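Local coordinates for protein acyl-CoA hydrolase (Bacillus halodurans, PDB 1VPM) that binds coenzyme A through a hexameric hotdog-fold assembly and probably hydrolyses the thioester of long-chain fatty acyl-CoA, at residues E20-I25 and A55-K60; Y49-A54 and S122-V127; E89-H94 and Y103-S108. All coordinates share one frame; numbering follows the deposited sequence. Where two conformers were deposited one is given.

Interaction 1 (E20-I25 and A55-K60); sequences ERSRTI and ALTAMK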
loop_
_atom_site.group_PDB
_atom_site.type_symbol
_atom_site.label_atom_id
_atom_site.label_comp_id
_atom_site.label_asym_id
_atom_site.label_seq_id
_atom_site.Cartn_x
_atom_site.Cartn_y
_atom_site.Cartn_z
ATOM N N GLU A 20 3.593 32.021 -4.925
ATOM C CA GLU A 20 3.121 31.563 -3.656
ATOM C C GLU A 20 1.795 30.856 -3.679
ATOM O O GLU A 20 1.555 30.051 -2.812
ATOM C CB GLU A 20 3.052 32.766 -2.697
ATOM C CG GLU A 20 2.862 32.460 -1.256
ATOM C CD GLU A 20 4.015 31.642 -0.619
ATOM O OE1 GLU A 20 5.159 31.652 -1.109
ATOM O OE2 GLU A 20 3.755 30.981 0.381
ATOM N N ARG A 21 0.924 31.129 -4.660
ATOM C CA ARG A 21 -0.374 30.417 -4.758
ATOM C C ARG A 21 -0.158 28.913 -4.938
ATOM O O ARG A 21 -0.942 28.131 -4.489
ATOM C CB ARG A 21 -1.241 30.967 -5.936
ATOM C CG ARG A 21 -2.539 30.162 -6.376
ATOM C CD ARG A 21 -3.061 30.442 -7.901
ATOM N NE ARG A 21 -4.451 30.000 -8.117
ATOM C CZ ARG A 21 -5.512 30.656 -7.682
ATOM N NH1 ARG A 21 -5.372 31.785 -6.999
ATOM N NH2 ARG A 21 -6.728 30.188 -7.901
ATOM N N SER A 22 0.889 28.549 -5.671
ATOM C CA SER A 22 1.130 27.166 -6.093
ATOM C C SER A 22 1.966 26.411 -5.041
ATOM O O SER A 22 1.992 25.167 -5.029
ATOM C CB SER A 22 1.893 27.184 -7.450
ATOM O OG SER A 22 3.314 27.547 -7.324
ATOM N N ARG A 23 2.658 27.151 -4.164
ATOM C CA ARG A 23 3.748 26.539 -3.388
ATOM C C ARG A 23 3.190 25.495 -2.438
ATOM O O ARG A 23 2.193 25.725 -1.765
ATOM C CB ARG A 23 4.579 27.605 -2.687
ATOM C CG ARG A 23 5.782 26.995 -1.940
ATOM C CD ARG A 23 6.766 28.065 -1.497
ATOM N NE ARG A 23 6.149 28.850 -0.443
ATOM C CZ ARG A 23 6.084 28.495 0.835
ATOM N NH1 ARG A 23 6.616 27.351 1.260
ATOM N NH2 ARG A 23 5.473 29.301 1.702
ATOM N N THR A 24 3.813 24.316 -2.412
ATOM C CA THR A 24 3.322 23.206 -1.670
ATOM C C THR A 24 4.463 22.503 -0.968
ATOM O O THR A 24 5.548 22.378 -1.474
ATOM C CB THR A 24 2.591 22.184 -2.556
ATOM O OG1 THR A 24 1.638 22.878 -3.380
ATOM C CG2 THR A 24 1.916 21.043 -1.781
ATOM N N ILE A 25 4.172 22.115 0.255
ATOM C CA ILE A 25 5.110 21.353 1.098
ATOM C C ILE A 25 4.560 19.987 1.471
ATOM O O ILE A 25 3.351 19.796 1.799
ATOM C CB ILE A 25 5.485 22.144 2.350
ATOM C CG1 ILE A 25 6.382 23.339 1.934
ATOM C CG2 ILE A 25 6.191 21.203 3.408
ATOM C CD1 ILE A 25 6.367 24.390 2.927
ATOM N N ALA A 55 2.512 17.590 -9.027
ATOM C CA ALA A 55 1.111 17.500 -9.448
ATOM C C ALA A 55 0.266 18.404 -8.573
ATOM O O ALA A 55 -0.574 19.144 -9.089
ATOM C CB ALA A 55 0.618 16.102 -9.364
ATOM N N LEU A 56 0.452 18.334 -7.248
ATOM C CA LEU A 56 -0.287 19.208 -6.352
ATOM C C LEU A 56 -0.049 20.683 -6.632
ATOM O O LEU A 56 -1.002 21.482 -6.706
ATOM C CB LEU A 56 0.014 18.867 -4.876
ATOM C CG LEU A 56 -0.613 17.611 -4.274
ATOM C CD1 LEU A 56 0.137 17.216 -3.035
ATOM C CD2 LEU A 56 -2.095 17.845 -3.969
ATOM N N THR A 57 1.206 21.021 -6.788
ATOM C CA THR A 57 1.618 22.378 -7.129
ATOM C C THR A 57 0.955 22.906 -8.413
ATOM O O THR A 57 0.405 24.028 -8.475
ATOM C CB THR A 57 3.134 22.417 -7.197
ATOM O OG1 THR A 57 3.663 21.996 -5.899
ATOM C CG2 THR A 57 3.646 23.804 -7.553
ATOM N N ALA A 58 1.009 22.088 -9.457
ATOM C CA ALA A 58 0.495 22.476 -10.755
ATOM C C ALA A 58 -1.035 22.553 -10.718
ATOM O O ALA A 58 -1.632 23.443 -11.298
ATOM C CB ALA A 58 0.977 21.460 -11.804
HETATM N N MSE A 59 -1.675 21.647 -9.977
HETATM C CA MSE A 59 -3.132 21.686 -9.831
HETATM C C MSE A 59 -3.580 22.968 -9.113
HETATM O O MSE A 59 -4.590 23.593 -9.481
HETATM C CB MSE A 59 -3.652 20.441 -9.127
HETATM C CG MSE A 59 -3.475 19.228 -10.008
HETATM SE SE MSE A 59 -3.957 17.634 -8.886
HETATM C CE MSE A 59 -5.783 17.947 -8.905
ATOM N N LYS A 60 -2.820 23.375 -8.122
ATOM C CA LYS A 60 -3.102 24.625 -7.412
ATOM C C LYS A 60 -2.943 25.844 -8.283
ATOM O O LYS A 60 -3.717 26.817 -8.145
ATOM C CB LYS A 60 -2.214 24.784 -6.165
ATOM C CG LYS A 60 -2.680 23.975 -5.043
ATOM C CD LYS A 60 -1.630 23.703 -3.962
ATOM C CE LYS A 60 -1.308 24.812 -3.053
ATOM N NZ LYS A 60 -0.662 24.212 -1.827
#

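Interaction 2 (Y49-A54 and S122-V127); sequences YIDEIA and SFLTMV. With COA (coenzyme A), chain D.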
loop_
_atom_site.group_PDB
_atom_site.type_symbol
_atom_site.label_atom_id
_atom_site.label_comp_id
_atom_site.label_asym_id
_atom_site.label_seq_id
_atom_site.Cartn_x
_atom_site.Cartn_y
_atom_site.Cartn_z
ATOM N N TYR A 49 7.554 10.739 -4.897
ATOM C CA TYR A 49 7.186 11.888 -4.037
ATOM C C TYR A 49 7.385 13.222 -4.718
ATOM O O TYR A 49 6.550 14.141 -4.562
ATOM C CB TYR A 49 7.962 11.881 -2.743
ATOM C CG TYR A 49 7.734 10.714 -1.840
ATOM C CD1 TYR A 49 6.524 10.051 -1.797
ATOM C CD2 TYR A 49 8.739 10.354 -0.928
ATOM C CE1 TYR A 49 6.335 9.004 -0.904
ATOM C CE2 TYR A 49 8.534 9.360 -0.021
ATOM C CZ TYR A 49 7.356 8.669 -0.044
ATOM O OH TYR A 49 7.158 7.661 0.856
ATOM N N ILE A 50 8.431 13.352 -5.543
ATOM C CA ILE A 50 8.686 14.553 -6.324
ATOM C C ILE A 50 7.527 14.827 -7.315
ATOM O O ILE A 50 7.022 15.942 -7.397
ATOM C CB ILE A 50 10.024 14.425 -7.088
ATOM C CG1 ILE A 50 11.225 14.604 -6.164
ATOM C CG2 ILE A 50 10.151 15.435 -8.252
ATOM C CD1 ILE A 50 12.489 14.161 -6.755
ATOM N N ASP A 51 7.084 13.803 -8.029
ATOM C CA ASP A 51 5.959 13.983 -8.965
ATOM C C ASP A 51 4.677 14.283 -8.205
ATOM O O ASP A 51 3.880 15.090 -8.672
ATOM C CB ASP A 51 5.748 12.744 -9.797
ATOM C CG ASP A 51 4.744 12.964 -10.900
ATOM O OD1 ASP A 51 5.174 13.667 -11.870
ATOM O OD2 ASP A 51 3.591 12.447 -10.815
ATOM N N GLU A 52 4.458 13.677 -7.046
ATOM C CA GLU A 52 3.246 13.909 -6.253
ATOM C C GLU A 52 3.154 15.367 -5.898
ATOM O O GLU A 52 2.082 15.996 -6.036
ATOM C CB GLU A 52 3.276 13.040 -4.978
ATOM C CG GLU A 52 2.025 13.031 -4.185
ATOM C CD GLU A 52 2.121 12.187 -2.911
ATOM O OE1 GLU A 52 2.800 11.122 -2.925
ATOM O OE2 GLU A 52 1.521 12.630 -1.921
ATOM N N ILE A 53 4.260 15.923 -5.416
ATOM C CA ILE A 53 4.233 17.322 -4.966
ATOM C C ILE A 53 4.134 18.219 -6.205
ATOM O O ILE A 53 3.490 19.254 -6.183
ATOM C CB ILE A 53 5.372 17.682 -4.017
ATOM C CG1 ILE A 53 5.081 19.009 -3.294
ATOM C CG2 ILE A 53 6.644 17.722 -4.631
ATOM C CD1 ILE A 53 5.954 19.280 -2.137
ATOM N N ALA A 54 4.736 17.826 -7.302
ATOM C CA ALA A 54 4.623 18.626 -8.505
ATOM C C ALA A 54 3.217 18.704 -9.053
ATOM O O ALA A 54 2.807 19.754 -9.553
ATOM C CB ALA A 54 5.597 18.142 -9.559
ATOM N N SER A 122 14.955 19.241 -8.678
ATOM C CA SER A 122 14.562 18.853 -10.002
ATOM C C SER A 122 13.565 19.864 -10.591
ATOM O O SER A 122 12.997 20.657 -9.894
ATOM C CB SER A 122 14.032 17.408 -9.891
ATOM O OG SER A 122 12.671 17.260 -10.161
ATOM N N PHE A 123 13.497 19.896 -11.906
ATOM C CA PHE A 123 12.409 20.572 -12.639
ATOM C C PHE A 123 11.555 19.558 -13.395
ATOM O O PHE A 123 12.079 18.565 -13.935
ATOM C CB PHE A 123 12.963 21.508 -13.693
ATOM C CG PHE A 123 13.751 22.659 -13.139
ATOM C CD1 PHE A 123 13.091 23.783 -12.628
ATOM C CD2 PHE A 123 15.122 22.673 -13.210
ATOM C CE1 PHE A 123 13.826 24.882 -12.128
ATOM C CE2 PHE A 123 15.821 23.739 -12.716
ATOM C CZ PHE A 123 15.166 24.850 -12.177
ATOM N N LEU A 124 10.233 19.743 -13.322
ATOM C CA LEU A 124 9.317 18.996 -14.096
ATOM C C LEU A 124 8.481 19.892 -14.999
ATOM O O LEU A 124 8.345 21.109 -14.766
ATOM C CB LEU A 124 8.375 18.242 -13.175
ATOM C CG LEU A 124 8.967 17.185 -12.254
ATOM C CD1 LEU A 124 9.477 17.832 -10.984
ATOM C CD2 LEU A 124 7.924 16.085 -11.878
ATOM N N THR A 125 7.922 19.286 -16.021
ATOM C CA THR A 125 6.990 19.995 -16.894
ATOM C C THR A 125 5.633 19.328 -16.725
ATOM O O THR A 125 5.439 18.138 -17.105
ATOM C CB THR A 125 7.438 19.975 -18.354
ATOM O OG1 THR A 125 8.699 20.663 -18.512
ATOM C CG2 THR A 125 6.404 20.706 -19.215
HETATM N N MSE A 126 4.668 20.118 -16.233
HETATM C CA MSE A 126 3.319 19.655 -15.999
HETATM C C MSE A 126 2.407 20.325 -17.010
HETATM O O MSE A 126 2.610 21.478 -17.313
HETATM C CB MSE A 126 2.866 20.043 -14.584
HETATM C CG MSE A 126 3.794 19.643 -13.443
HETATM SE SE MSE A 126 4.160 17.652 -13.448
HETATM C CE MSE A 126 2.379 17.146 -13.045
ATOM N N VAL A 127 1.395 19.610 -17.483
ATOM C CA VAL A 127 0.452 20.130 -18.471
ATOM C C VAL A 127 -0.923 20.068 -17.897
ATOM O O VAL A 127 -1.327 19.024 -17.446
ATOM C CB VAL A 127 0.559 19.369 -19.822
ATOM C CG1 VAL A 127 -0.481 19.872 -20.793
ATOM C CG2 VAL A 127 1.940 19.588 -20.409
HETATM N N1A COA D . 8.781 18.001 -21.996
HETATM C C2A COA D . 8.455 19.296 -21.712
HETATM N N3A COA D . 7.313 19.865 -22.302
HETATM C C4A COA D . 6.534 19.120 -23.138
HETATM C C5A COA D . 6.870 17.790 -23.443
HETATM C C6A COA D . 8.012 17.219 -22.873
HETATM N N6A COA D . 8.413 16.000 -23.278
HETATM N N7A COA D . 5.933 17.311 -24.319
HETATM C C8A COA D . 5.025 18.298 -24.561
HETATM N N9A COA D . 5.391 19.411 -23.846
HETATM C C1B COA D . 4.596 20.612 -23.677
HETATM C C2B COA D . 4.491 21.357 -24.989
HETATM O O2B COA D . 5.661 22.090 -25.238
HETATM C C3B COA D . 3.264 22.217 -24.736
HETATM O O3B COA D . 3.738 23.416 -24.149
HETATM P P3B COA D . 2.997 24.826 -24.259
HETATM O O7A COA D . 3.569 25.557 -25.405
HETATM O O8A COA D . 3.180 25.673 -23.064
HETATM O O9A COA D . 1.526 24.538 -24.350
HETATM C C4B COA D . 2.410 21.336 -23.812
HETATM O O4B COA D . 3.262 20.258 -23.417
HETATM C C5B COA D . 1.179 20.724 -24.487
HETATM O O5B COA D . 1.621 19.979 -25.620
HETATM P P1A COA D . 0.950 20.095 -27.109
HETATM O O1A COA D . 2.050 19.986 -28.145
HETATM O O2A COA D . 0.090 21.335 -27.243
HETATM O O3A COA D . -0.076 18.856 -27.223
HETATM P P2A COA D . 0.246 17.274 -27.089
HETATM O O4A COA D . 1.518 16.944 -27.854
HETATM O O5A COA D . -1.012 16.550 -27.537
HETATM O O6A COA D . 0.440 16.981 -25.500
HETATM C CBP COA D . 1.566 15.775 -23.770
HETATM C CCP COA D . 1.717 16.772 -24.918
HETATM C CDP COA D . 2.776 15.875 -22.836
HETATM C CEP COA D . 0.292 16.178 -22.997
HETATM C CAP COA D . 1.439 14.338 -24.354
HETATM O OAP COA D . 2.524 13.915 -25.172
HETATM C C9P COA D . 1.197 13.345 -23.234
HETATM O O9P COA D . -0.126 13.239 -22.762
HETATM N N8P COA D . 2.195 12.622 -22.701
HETATM C C7P COA D . 1.841 11.712 -21.630
HETATM C C6P COA D . 1.681 12.449 -20.297
HETATM C C5P COA D . 1.396 11.470 -19.176
HETATM O O5P COA D . 0.331 10.819 -19.208
HETATM N N4P COA D . 2.316 11.337 -18.216
HETATM C C3P COA D . 2.097 10.479 -17.082
HETATM C C2P COA D . 2.762 9.102 -17.102
HETATM S S1P COA D . 2.750 8.066 -18.627
#

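Interaction 3 (E89-H94 and Y103-S108); sequences EGFVTH and YVRVHS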
loop_
_atom_site.group_PDB
_atom_site.type_symbol
_atom_site.label_atom_id
_atom_site.label_comp_id
_atom_site.label_asym_id
_atom_site.label_seq_id
_atom_site.Cartn_x
_atom_site.Cartn_y
_atom_site.Cartn_z
ATOM N N GLU A 89 9.463 20.480 -1.267
ATOM C CA GLU A 89 8.821 21.762 -1.557
ATOM C C GLU A 89 8.805 21.987 -3.045
ATOM O O GLU A 89 9.824 21.819 -3.682
ATOM C CB GLU A 89 9.576 22.904 -0.866
ATOM C CG GLU A 89 8.941 24.274 -1.087
ATOM C CD GLU A 89 9.755 25.421 -0.523
ATOM O OE1 GLU A 89 10.898 25.247 -0.054
ATOM O OE2 GLU A 89 9.227 26.536 -0.524
ATOM N N GLY A 90 7.665 22.376 -3.563
ATOM C CA GLY A 90 7.485 22.601 -4.970
ATOM C C GLY A 90 6.826 23.954 -5.220
ATOM O O GLY A 90 6.023 24.415 -4.381
ATOM N N PHE A 91 7.181 24.558 -6.330
ATOM C CA PHE A 91 6.445 25.711 -6.853
ATOM C C PHE A 91 6.629 25.890 -8.334
ATOM O O PHE A 91 7.622 25.459 -8.915
ATOM C CB PHE A 91 6.810 26.984 -6.087
ATOM C CG PHE A 91 8.267 27.222 -5.930
ATOM C CD1 PHE A 91 8.954 26.742 -4.821
ATOM C CD2 PHE A 91 8.941 28.016 -6.832
ATOM C CE1 PHE A 91 10.290 27.030 -4.652
ATOM C CE2 PHE A 91 10.276 28.307 -6.657
ATOM C CZ PHE A 91 10.939 27.823 -5.549
ATOM N N VAL A 92 5.620 26.509 -8.942
ATOM C CA VAL A 92 5.641 26.834 -10.359
ATOM C C VAL A 92 6.616 27.981 -10.524
ATOM O O VAL A 92 6.499 29.007 -9.853
ATOM C CB VAL A 92 4.221 27.215 -10.878
ATOM C CG1 VAL A 92 4.293 27.700 -12.294
ATOM C CG2 VAL A 92 3.311 26.058 -10.795
ATOM N N THR A 93 7.540 27.838 -11.483
ATOM C CA THR A 93 8.583 28.813 -11.712
ATOM C C THR A 93 8.363 29.590 -12.988
ATOM O O THR A 93 8.858 30.702 -13.100
ATOM C CB THR A 93 9.958 28.146 -11.861
ATOM O OG1 THR A 93 9.887 27.076 -12.785
ATOM C CG2 THR A 93 10.387 27.611 -10.565
ATOM N N HIS A 94 7.585 29.038 -13.911
ATOM C CA HIS A 94 7.403 29.633 -15.273
ATOM C C HIS A 94 6.325 28.845 -15.994
ATOM O O HIS A 94 6.083 27.708 -15.693
ATOM C CB HIS A 94 8.706 29.572 -16.104
ATOM C CG HIS A 94 8.717 30.418 -17.353
ATOM N ND1 HIS A 94 8.600 29.882 -18.619
ATOM C CD2 HIS A 94 8.954 31.743 -17.530
ATOM C CE1 HIS A 94 8.706 30.846 -19.517
ATOM N NE2 HIS A 94 8.917 31.988 -18.890
ATOM N N TYR A 103 9.548 23.527 -10.071
ATOM C CA TYR A 103 10.789 23.243 -9.330
ATOM C C TYR A 103 10.437 22.534 -8.034
ATOM O O TYR A 103 9.526 22.943 -7.298
ATOM C CB TYR A 103 11.538 24.567 -9.063
ATOM C CG TYR A 103 12.637 24.452 -8.022
ATOM C CD1 TYR A 103 13.886 23.955 -8.350
ATOM C CD2 TYR A 103 12.398 24.814 -6.683
ATOM C CE1 TYR A 103 14.901 23.855 -7.372
ATOM C CE2 TYR A 103 13.395 24.743 -5.726
ATOM C CZ TYR A 103 14.614 24.230 -6.041
ATOM O OH TYR A 103 15.550 24.181 -5.045
ATOM N N VAL A 104 11.177 21.469 -7.741
ATOM C CA VAL A 104 11.045 20.731 -6.514
ATOM C C VAL A 104 12.412 20.587 -5.849
ATOM O O VAL A 104 13.337 20.154 -6.460
ATOM C CB VAL A 104 10.408 19.346 -6.743
ATOM C CG1 VAL A 104 10.260 18.599 -5.439
ATOM C CG2 VAL A 104 9.019 19.461 -7.381
ATOM N N ARG A 105 12.450 20.831 -4.530
ATOM C CA ARG A 105 13.635 20.558 -3.694
ATOM C C ARG A 105 13.259 19.540 -2.641
ATOM O O ARG A 105 12.157 19.576 -2.039
ATOM C CB ARG A 105 14.226 21.809 -3.080
ATOM C CG ARG A 105 13.291 22.818 -2.464
ATOM C CD ARG A 105 14.119 23.918 -1.741
ATOM N NE ARG A 105 13.333 25.133 -1.561
ATOM C CZ ARG A 105 13.660 26.314 -2.096
ATOM N NH1 ARG A 105 14.717 26.465 -2.884
ATOM N NH2 ARG A 105 12.882 27.355 -1.878
ATOM N N VAL A 106 14.196 18.638 -2.387
ATOM C CA VAL A 106 14.011 17.563 -1.411
ATOM C C VAL A 106 15.194 17.590 -0.412
ATOM O O VAL A 106 16.365 17.652 -0.794
ATOM C CB VAL A 106 13.961 16.191 -2.102
ATOM C CG1 VAL A 106 13.747 15.113 -1.065
ATOM C CG2 VAL A 106 12.916 16.142 -3.227
ATOM N N HIS A 107 14.867 17.574 0.878
ATOM C CA HIS A 107 15.853 17.476 1.985
ATOM C C HIS A 107 15.496 16.275 2.834
ATOM O O HIS A 107 14.328 15.859 2.881
ATOM C CB HIS A 107 15.811 18.702 2.915
ATOM C CG HIS A 107 16.381 19.936 2.295
ATOM N ND1 HIS A 107 15.679 20.702 1.386
ATOM C CD2 HIS A 107 17.586 20.526 2.456
ATOM C CE1 HIS A 107 16.443 21.721 1.014
ATOM N NE2 HIS A 107 17.603 21.642 1.656
ATOM N N SER A 108 16.517 15.700 3.463
ATOM C CA SER A 108 16.300 14.725 4.537
ATOM C C SER A 108 16.464 15.425 5.862
ATOM O O SER A 108 17.320 16.298 6.004
ATOM C CB SER A 108 17.273 13.555 4.447
ATOM O OG SER A 108 18.608 14.046 4.424
HETATM O O HOH W 1 10.629 28.740 -0.145
#

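Interaction 1 (E20-I25 and A55-K60)
K60, on the helix that fills the hotdog fold, lays its side chain across the loop leading into strand 24-29 and gives its ammonium group to two oxygens there. NZ donates to R23 O at 3.2 Å, coming from above the carbonyl plane, and to T24 OG1 at 3.1 Å. A bend at chi3 (75°) turns the end of the otherwise extended lysine chain back over S22 and T24, with CD 3.4 Å from T24 OG1. T24 in turn donates OG1 to S22 O at 2.8 Å, which leaves its oxygen able to accept from the lysine.

T57, one turn earlier, wedges against the same loop. Its CG2, anti to the backbone N (the OG1 branch has chi1 -58°), reaches S22 O at 3.3 Å, while OG1 is bonded to I53 O of its own helix. R21 NE makes a weak bond to K60 O; its NH2 is bonded to N63 OD1, and Y17 makes a cation-pi contact with it. L111 of the second subunit also packs on K60.

Replacing the lysine here by alanine is likely to leave R23 O and T24 OG1 without their shared donor and the loop less firmly held to the helix. A single cation thus ties a backbone carbonyl and a hydroxyl together, and no carboxylate from either segment neutralises it, so the link is probably one of charge to dipoles.

Interaction 2 (Y49-A54 and S122-V127)
L124 reaches from strand 116-129 to I50 and A54 of helix 43-62, joining the central helix of the hotdog fold to the sheet that wraps it. The segment axes approach to 9.8 Å and cross at -50°, so the helix runs obliquely over the strand and the space between is filled mainly by side chains; no hydrogen bond passes between the two segments.

The tight part lies around the forked end of L124, which chi1 (-63°) and chi2 (85°) together spread against the helix. CD1 meets I50 CG2 at 3.7 Å and also comes near A54, one turn on. CD2 sits between A54 and D51, 3.9 Å from A54 CB and 3.7 Å from D51 OD1. The side chains of D51 and L124 cross at about a right angle, and OD1 is bonded to T68 OG1. I50 CG2 also rests 3.7 Å from S122 OG, closing the end of the patch nearer the start of the strand segment. V106 and L88 pack against I50 from strands 99-109 and 85-95 of the same sheet, so the apolar seam is continuous with the rest of the core.

Packing is looser toward M126, a selenomethionine whose chain folds back at chi2 and chi3; its SE lies 4.2 Å from A54 CB. Other residues of the strand belong to the ligand. T125 and V127 make no contact with the helix segment and line the coenzyme A pocket, V127 CG2 lying 3.4 Å from the ribose oxygen O4B. Beside it, the methyl CG2 of T125 touches the adenine, 3.3 Å from N3A.

Interaction 3 (E89-H94 and Y103-S108)
E89 OE1 is gripped by two nitrogens of R105 across the antiparallel hairpin of strands 85-95 and 99-109. NE gives the stronger bond, 2.9 Å and nearly straight at 171°, lying in the guanidinium plane but meeting the oxygen from above the carboxylate plane; NH2 adds a weak one at 3.4 Å. The two flat groups are turned 62° apart. A water donates to E89 OE2 at 2.6 Å and accepts from R105 NH2, closing a bridge beside the direct pair.

Beneath this bridge E89 and R105 form a hydrogen-bonded pair, their backbone N and O atoms joined in both directions at 2.9 Å. F91 and Y103 make the next such pair, with the non-hydrogen-bonded pair G90 and V104 between. The rings of F91 and Y103 lie obliquely, with F91 CZ 3.5 Å from Y103 CD2. With its CG between the backbone N and the carbonyl carbon (chi1 49°), F91 also sets CE1 over one face of the R105 guanidinium. T93 CG2 extends the apolar patch, 3.6 Å from Y103 CB.

Outside the hairpin E147 binds R105 NH1 and E121 receives the hydroxyl of Y103; in the conformer given, R23 also pairs with E89 OE2. The ion pair is therefore part of a wider network of alternating charges, E89, R105 and E147, which probably keeps both groups ionised and steadies the guanidinium beside the F91 ring.

In the fold
The three contacts meet around helix 43-62 and its five-stranded sheet. Interactions 1 and 2 use successive turns of the helix, their centres 10 Å apart, with A58 CB 3.6 Å from M126 CB. Interaction 3 continues the sheet on both sides: T24 N lies 3.0 Å from G90 O, and S122 N 2.9 Å from V104 O. S22 OG and V92 N, 3.0 Å apart, add a link between interactions 1 and 3. Interaction 2 stands at the coenzyme A site, holding T125 and V127 of the pocket, whereas the T93 side chain of interaction 3 is about 12 Å from a bound coenzyme A, and the T57 side chain of interaction 1 about 11 Å from that of T68, a coenzyme A-binding residue.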